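Local coordinates for mannitol dehydrogenase (Helicobacter pylori, PDB 3TWO), which probably catalyses the NADP(H)-dependent interconversion of cinnamyl alcohols and their aldehydes, as a zinc-containing member of the medium-chain alcohol dehydrogenase family, at residues B[91-96]-B[120-125]; B[326-329]-B[333-336]. All coordinates share one frame; numbering follows the deposited sequence.

Interaction 1: B[91-96]-B[120-125]; sequences FVNSCK and DSFHDN. With ZN (zinc ion), chain H.
The amide of N93 lies stacked over one face of the F122 ring, the two planes only 19° apart. Its CG sits 3.7 Å above the ring plane and toward the rim, while N93 ND2 reaches F122 CG at 3.5 Å. At the far end of the ring, F122 CZ comes within 3.2 Å of S94 O, approaching obliquely, and C95 CA meets the ring edge. Contact between the segments is thus van der Waals and amide-on-ring. The polar bonds run inside each segment. K96 NZ grips N93 OD1 at 2.8 Å, in the carbonyl plane, and also bonds to S94 O at 3.1 Å, which limits rotation of the stacked amide. In segment 120-125, D120 OD1 accepts from F122 N in an Asx turn, and D120 OD2 takes H123 ND1 at 2.6 Å from above the carboxylate plane. The type I turn D120-H123 that presents F122 is closed by H123 N to D120 O, and the two carboxylate bonds brace it. Metal binding starts next door: C95 SG ligates zinc at 2.4 Å together with C98, C101 and C109. Strand 113-114 pairs with strand 91-93, and its V113 touches both N93 and F122, while Y142 bonds to S94 OG.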
loop_
_atom_site.group_PDB
_atom_site.type_symbol
_atom_site.label_atom_id
_atom_site.label_comp_id
_atom_site.label_asym_id
_atom_site.label_seq_id
_atom_site.Cartn_x
_atom_site.Cartn_y
_atom_site.Cartn_z
ATOM N N PHE B 91 0.043 -25.206 3.455
ATOM C CA PHE B 91 1.264 -25.599 4.179
ATOM C C PHE B 91 0.980 -26.725 5.165
ATOM O O PHE B 91 -0.161 -26.875 5.606
ATOM C CB PHE B 91 1.961 -24.412 4.872
ATOM C CG PHE B 91 1.025 -23.619 5.738
ATOM C CD1 PHE B 91 0.805 -23.982 7.055
ATOM C CD2 PHE B 91 0.340 -22.519 5.218
ATOM C CE1 PHE B 91 -0.081 -23.256 7.862
ATOM C CE2 PHE B 91 -0.514 -21.782 6.014
ATOM C CZ PHE B 91 -0.730 -22.167 7.344
ATOM N N VAL B 92 2.012 -27.507 5.484
ATOM C CA VAL B 92 1.868 -28.717 6.270
ATOM C C VAL B 92 2.741 -28.726 7.527
ATOM O O VAL B 92 2.765 -29.721 8.285
ATOM C CB VAL B 92 2.249 -29.974 5.445
ATOM C CG1 VAL B 92 1.329 -30.138 4.306
ATOM C CG2 VAL B 92 3.744 -29.874 4.920
ATOM N N ASN B 93 3.464 -27.654 7.756
ATOM C CA ASN B 93 4.351 -27.565 8.942
ATOM C C ASN B 93 4.929 -26.159 9.075
ATOM O O ASN B 93 4.877 -25.407 8.082
ATOM C CB ASN B 93 5.500 -28.570 8.846
ATOM C CG ASN B 93 5.787 -29.233 10.195
ATOM O OD1 ASN B 93 5.455 -28.677 11.232
ATOM N ND2 ASN B 93 6.300 -30.475 10.173
ATOM N N SER B 94 5.413 -25.803 10.290
ATOM C CA SER B 94 6.107 -24.543 10.577
ATOM C C SER B 94 6.873 -24.700 11.886
ATOM O O SER B 94 6.804 -25.757 12.484
ATOM C CB SER B 94 5.139 -23.337 10.640
ATOM O OG SER B 94 4.211 -23.446 11.721
ATOM N N CYS B 95 7.561 -23.655 12.360
ATOM C CA CYS B 95 8.580 -23.883 13.417
ATOM C C CYS B 95 7.886 -23.940 14.787
ATOM O O CYS B 95 8.384 -24.574 15.703
ATOM C CB CYS B 95 9.711 -22.821 13.432
ATOM S SG CYS B 95 9.230 -21.284 14.308
ATOM N N LYS B 96 6.718 -23.302 14.877
ATOM C CA LYS B 96 5.877 -23.362 16.084
ATOM C C LYS B 96 6.559 -22.599 17.227
ATOM O O LYS B 96 6.162 -22.719 18.371
ATOM C CB LYS B 96 5.557 -24.815 16.536
ATOM C CG LYS B 96 5.114 -25.833 15.445
ATOM C CD LYS B 96 5.032 -27.260 16.061
ATOM C CE LYS B 96 4.865 -28.390 15.027
ATOM N NZ LYS B 96 5.957 -28.311 13.949
ATOM N N ASP B 120 11.237 -29.776 2.716
ATOM C CA ASP B 120 10.632 -30.018 4.019
ATOM C C ASP B 120 11.754 -30.088 5.058
ATOM O O ASP B 120 12.256 -31.174 5.334
ATOM C CB ASP B 120 9.881 -31.370 4.004
ATOM C CG ASP B 120 9.167 -31.679 5.348
ATOM O OD1 ASP B 120 9.335 -30.932 6.351
ATOM O OD2 ASP B 120 8.411 -32.663 5.412
ATOM N N SER B 121 12.105 -28.955 5.662
ATOM C CA SER B 121 13.186 -28.890 6.685
ATOM C C SER B 121 12.908 -29.751 7.905
ATOM O O SER B 121 13.796 -30.005 8.680
ATOM C CB SER B 121 13.473 -27.454 7.128
ATOM O OG SER B 121 12.390 -26.921 7.908
ATOM N N PHE B 122 11.666 -30.216 8.067
ATOM C CA PHE B 122 11.349 -31.133 9.165
ATOM C C PHE B 122 11.658 -32.581 8.819
ATOM O O PHE B 122 11.677 -33.404 9.698
ATOM C CB PHE B 122 9.896 -30.936 9.614
ATOM C CG PHE B 122 9.668 -29.573 10.147
ATOM C CD1 PHE B 122 9.334 -28.542 9.294
ATOM C CD2 PHE B 122 9.947 -29.278 11.498
ATOM C CE1 PHE B 122 9.181 -27.239 9.767
ATOM C CE2 PHE B 122 9.773 -27.961 11.986
ATOM C CZ PHE B 122 9.401 -26.948 11.113
ATOM N N HIS B 123 11.872 -32.876 7.537
ATOM C CA HIS B 123 12.241 -34.218 7.076
ATOM C C HIS B 123 13.402 -34.167 6.129
ATOM O O HIS B 123 13.234 -34.381 4.929
ATOM C CB HIS B 123 11.036 -34.931 6.456
ATOM C CG HIS B 123 9.904 -35.055 7.415
ATOM N ND1 HIS B 123 8.856 -34.152 7.451
ATOM C CD2 HIS B 123 9.701 -35.926 8.445
ATOM C CE1 HIS B 123 8.031 -34.489 8.435
ATOM N NE2 HIS B 123 8.517 -35.569 9.043
ATOM N N ASP B 124 14.558 -33.815 6.691
ATOM C CA ASP B 124 15.830 -33.763 5.986
ATOM C C ASP B 124 15.837 -33.042 4.649
ATOM O O ASP B 124 16.536 -33.440 3.749
ATOM C CB ASP B 124 16.340 -35.172 5.805
ATOM C CG ASP B 124 16.386 -35.912 7.112
ATOM O OD1 ASP B 124 15.652 -36.921 7.232
ATOM O OD2 ASP B 124 17.094 -35.425 8.029
ATOM N N ASN B 125 15.032 -31.996 4.539
ATOM C CA ASN B 125 14.943 -31.168 3.350
ATOM C C ASN B 125 14.549 -31.895 2.089
ATOM O O ASN B 125 14.920 -31.438 1.006
ATOM C CB ASN B 125 16.210 -30.339 3.130
ATOM C CG ASN B 125 16.229 -29.132 3.987
ATOM O OD1 ASN B 125 15.223 -28.434 4.119
ATOM N ND2 ASN B 125 17.359 -28.880 4.629
HETATM ZN ZN ZN H . 7.528 -20.244 13.024
#

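Interaction 2: B[326-329]-B[333-336]; sequences AYHN and GKAK. With NDP (NADPH dihydro-nicotinamide-adenine-dinucleotide phosphate), chain F.
K334 meets H328 end-on at the ring edge, its NZ donating to H328 NE2 at 2.8 Å and lying 1° from the imidazole plane. With K334 as donor, an H328 unprotonated at NE2 would be consistent with this bond. The lysine chain is extended beyond CG, reaching back to the helix; H328 has CG anti to the backbone N (chi1 172°), which brings its ring end toward K334, and the ring also stacks with H332. The bond is short but sits at the exposed rim, where both side chains touch a crystal neighbour. The packed part lies nearer the backbone, N329 against K334 and A335. K334 N donates to N329 O at 2.9 Å with a fairly straight N-H...O angle of 159°, and N329 OD1 rests 3.6 Å from both CB and CD of K334, the two side chains crossing at about a right angle. A335 CB lies 4.0 Å from N329 O. N329 ND2 bonds to Y339 OH. G333 CA comes to 3.3 Å from O1X of the NADPH 2'-phosphate. The 6→1 bond from K334 N to N329 O and the positive phi of G333 are consistent with a Schellman motif closing helix 323-331, set at the edge of the NADPH pocket.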
loop_
_atom_site.group_PDB
_atom_site.type_symbol
_atom_site.label_atom_id
_atom_site.label_comp_id
_atom_site.label_asym_id
_atom_site.label_seq_id
_atom_site.Cartn_x
_atom_site.Cartn_y
_atom_site.Cartn_z
ATOM N N ALA B 326 -7.076 -28.942 -18.076
ATOM C CA ALA B 326 -7.476 -27.897 -17.103
ATOM C C ALA B 326 -6.503 -26.680 -17.144
ATOM O O ALA B 326 -6.958 -25.532 -17.220
ATOM C CB ALA B 326 -7.564 -28.458 -15.685
ATOM N N TYR B 327 -5.185 -26.945 -17.094
ATOM C CA TYR B 327 -4.160 -25.881 -17.086
ATOM C C TYR B 327 -4.229 -25.079 -18.412
ATOM O O TYR B 327 -4.155 -23.869 -18.417
ATOM C CB TYR B 327 -2.757 -26.499 -16.968
ATOM C CG TYR B 327 -2.266 -26.866 -15.572
ATOM C CD1 TYR B 327 -3.155 -27.248 -14.554
ATOM C CD2 TYR B 327 -0.884 -26.783 -15.266
ATOM C CE1 TYR B 327 -2.688 -27.559 -13.273
ATOM C CE2 TYR B 327 -0.403 -27.099 -13.988
ATOM C CZ TYR B 327 -1.312 -27.514 -13.021
ATOM O OH TYR B 327 -0.857 -27.811 -11.787
ATOM N N HIS B 328 -4.368 -25.761 -19.531
ATOM C CA HIS B 328 -4.580 -25.045 -20.786
ATOM C C HIS B 328 -5.776 -24.069 -20.653
ATOM O O HIS B 328 -5.663 -22.873 -20.937
ATOM C CB HIS B 328 -4.880 -26.011 -21.947
ATOM C CG HIS B 328 -5.294 -25.297 -23.196
ATOM N ND1 HIS B 328 -4.375 -24.693 -24.029
ATOM C CD2 HIS B 328 -6.515 -25.007 -23.711
ATOM C CE1 HIS B 328 -5.007 -24.087 -25.023
ATOM N NE2 HIS B 328 -6.305 -24.272 -24.863
ATOM N N ASN B 329 -6.911 -24.599 -20.200
ATOM C CA ASN B 329 -8.146 -23.818 -20.126
ATOM C C ASN B 329 -7.966 -22.635 -19.229
ATOM O O ASN B 329 -8.380 -21.530 -19.569
ATOM C CB ASN B 329 -9.256 -24.700 -19.625
ATOM C CG ASN B 329 -9.797 -25.587 -20.718
ATOM O OD1 ASN B 329 -9.469 -25.393 -21.875
ATOM N ND2 ASN B 329 -10.678 -26.522 -20.366
ATOM N N GLY B 333 -8.146 -18.483 -21.162
ATOM C CA GLY B 333 -9.450 -17.886 -21.037
ATOM C C GLY B 333 -10.595 -18.817 -21.287
ATOM O O GLY B 333 -11.622 -18.346 -21.714
ATOM N N LYS B 334 -10.440 -20.116 -20.989
ATOM C CA LYS B 334 -11.518 -21.066 -21.265
ATOM C C LYS B 334 -12.114 -21.682 -20.001
ATOM O O LYS B 334 -12.956 -22.516 -20.119
ATOM C CB LYS B 334 -11.077 -22.211 -22.266
ATOM C CG LYS B 334 -10.675 -21.712 -23.703
ATOM C CD LYS B 334 -9.754 -22.758 -24.369
ATOM C CE LYS B 334 -9.007 -22.244 -25.647
ATOM N NZ LYS B 334 -8.420 -23.434 -26.411
ATOM N N ALA B 335 -11.722 -21.255 -18.805
ATOM C CA ALA B 335 -12.101 -21.999 -17.600
ATOM C C ALA B 335 -13.400 -21.415 -17.057
ATOM O O ALA B 335 -13.858 -20.358 -17.543
ATOM C CB ALA B 335 -10.959 -21.971 -16.525
ATOM N N LYS B 336 -14.035 -22.084 -16.093
ATOM C CA LYS B 336 -15.259 -21.531 -15.529
ATOM C C LYS B 336 -14.888 -20.994 -14.131
ATOM O O LYS B 336 -14.558 -19.772 -13.977
ATOM C CB LYS B 336 -16.384 -22.588 -15.509
ATOM C CG LYS B 336 -17.814 -21.962 -15.367
ATOM C CD LYS B 336 -18.828 -22.959 -14.716
ATOM C CE LYS B 336 -20.151 -22.294 -14.293
ATOM N NZ LYS B 336 -20.772 -21.619 -15.495
HETATM P PA NDP F . -7.938 -18.782 -11.887
HETATM O O1A NDP F . -7.474 -18.613 -13.273
HETATM O O2A NDP F . -9.329 -19.370 -11.440
HETATM O O5B NDP F . -8.729 -17.359 -11.969
HETATM C C5B NDP F . -8.083 -16.097 -12.535
HETATM C C4B NDP F . -9.197 -15.213 -13.085
HETATM O O4B NDP F . -8.803 -13.825 -13.449
HETATM C C3B NDP F . -9.780 -15.879 -14.352
HETATM O O3B NDP F . -11.252 -15.848 -14.232
HETATM C C2B NDP F . -9.289 -14.936 -15.483
HETATM O O2B NDP F . -10.295 -14.982 -16.513
HETATM C C1B NDP F . -9.359 -13.548 -14.803
HETATM N N9A NDP F . -8.356 -12.587 -15.317
HETATM C C8A NDP F . -7.134 -12.913 -15.796
HETATM N N7A NDP F . -6.526 -11.777 -16.097
HETATM C C5A NDP F . -7.336 -10.760 -15.817
HETATM C C6A NDP F . -7.219 -9.386 -15.930
HETATM N N6A NDP F . -6.098 -8.760 -16.427
HETATM N N1A NDP F . -8.271 -8.669 -15.552
HETATM C C2A NDP F . -9.371 -9.192 -15.055
HETATM N N3A NDP F . -9.505 -10.490 -14.923
HETATM C C4A NDP F . -8.495 -11.285 -15.317
HETATM O O3 NDP F . -7.021 -18.215 -10.735
HETATM P PN NDP F . -7.183 -18.462 -9.236
HETATM O O1N NDP F . -8.399 -17.817 -8.692
HETATM O O2N NDP F . -6.918 -19.916 -8.763
HETATM O O5D NDP F . -5.920 -17.693 -8.695
HETATM C C5D NDP F . -5.719 -16.271 -9.158
HETATM C C4D NDP F . -4.293 -15.741 -8.708
HETATM O O4D NDP F . -4.367 -15.825 -7.272
HETATM C C3D NDP F . -3.075 -16.596 -9.152
HETATM O O3D NDP F . -1.986 -15.695 -9.496
HETATM C C2D NDP F . -2.809 -17.433 -7.880
HETATM O O2D NDP F . -1.470 -17.779 -7.801
HETATM C C1D NDP F . -3.114 -16.379 -6.790
HETATM N N1N NDP F . -3.291 -16.944 -5.410
HETATM C C2N NDP F . -2.720 -16.238 -4.328
HETATM C C3N NDP F . -2.852 -16.709 -3.032
HETATM C C7N NDP F . -2.297 -15.872 -1.881
HETATM O O7N NDP F . -2.100 -14.653 -2.020
HETATM N N7N NDP F . -2.304 -16.480 -0.700
HETATM C C4N NDP F . -3.530 -17.929 -2.802
HETATM C C5N NDP F . -4.146 -18.633 -3.877
HETATM C C6N NDP F . -4.023 -18.164 -5.168
HETATM P P2B NDP F . -9.960 -15.049 -18.039
HETATM O O1X NDP F . -10.889 -16.281 -18.592
HETATM O O2X NDP F . -10.157 -13.732 -18.653
HETATM O O3X NDP F . -8.458 -15.551 -18.176
#

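Interactions 1 and 2 are in series along the chain and lie on opposite sides of its centre, their own centres 33 Å apart and their nearest atoms about 15 Å apart, so neither touches the other. Each meets a different bound group. Interaction 1 supplies one thiolate to the four-cysteine zinc, consistent with the structural zinc site of this family; the other zinc is held by C42, H64 and C160. Interaction 2 borders the cofactor at the phosphate that distinguishes NADPH from NADH. R208 and R338 are also hydrogen-bonded to the cofactor. The 91-96/120-125 contact therefore belongs to the GroES-like part, whereas interaction 2 reaches the cofactor pocket through G333.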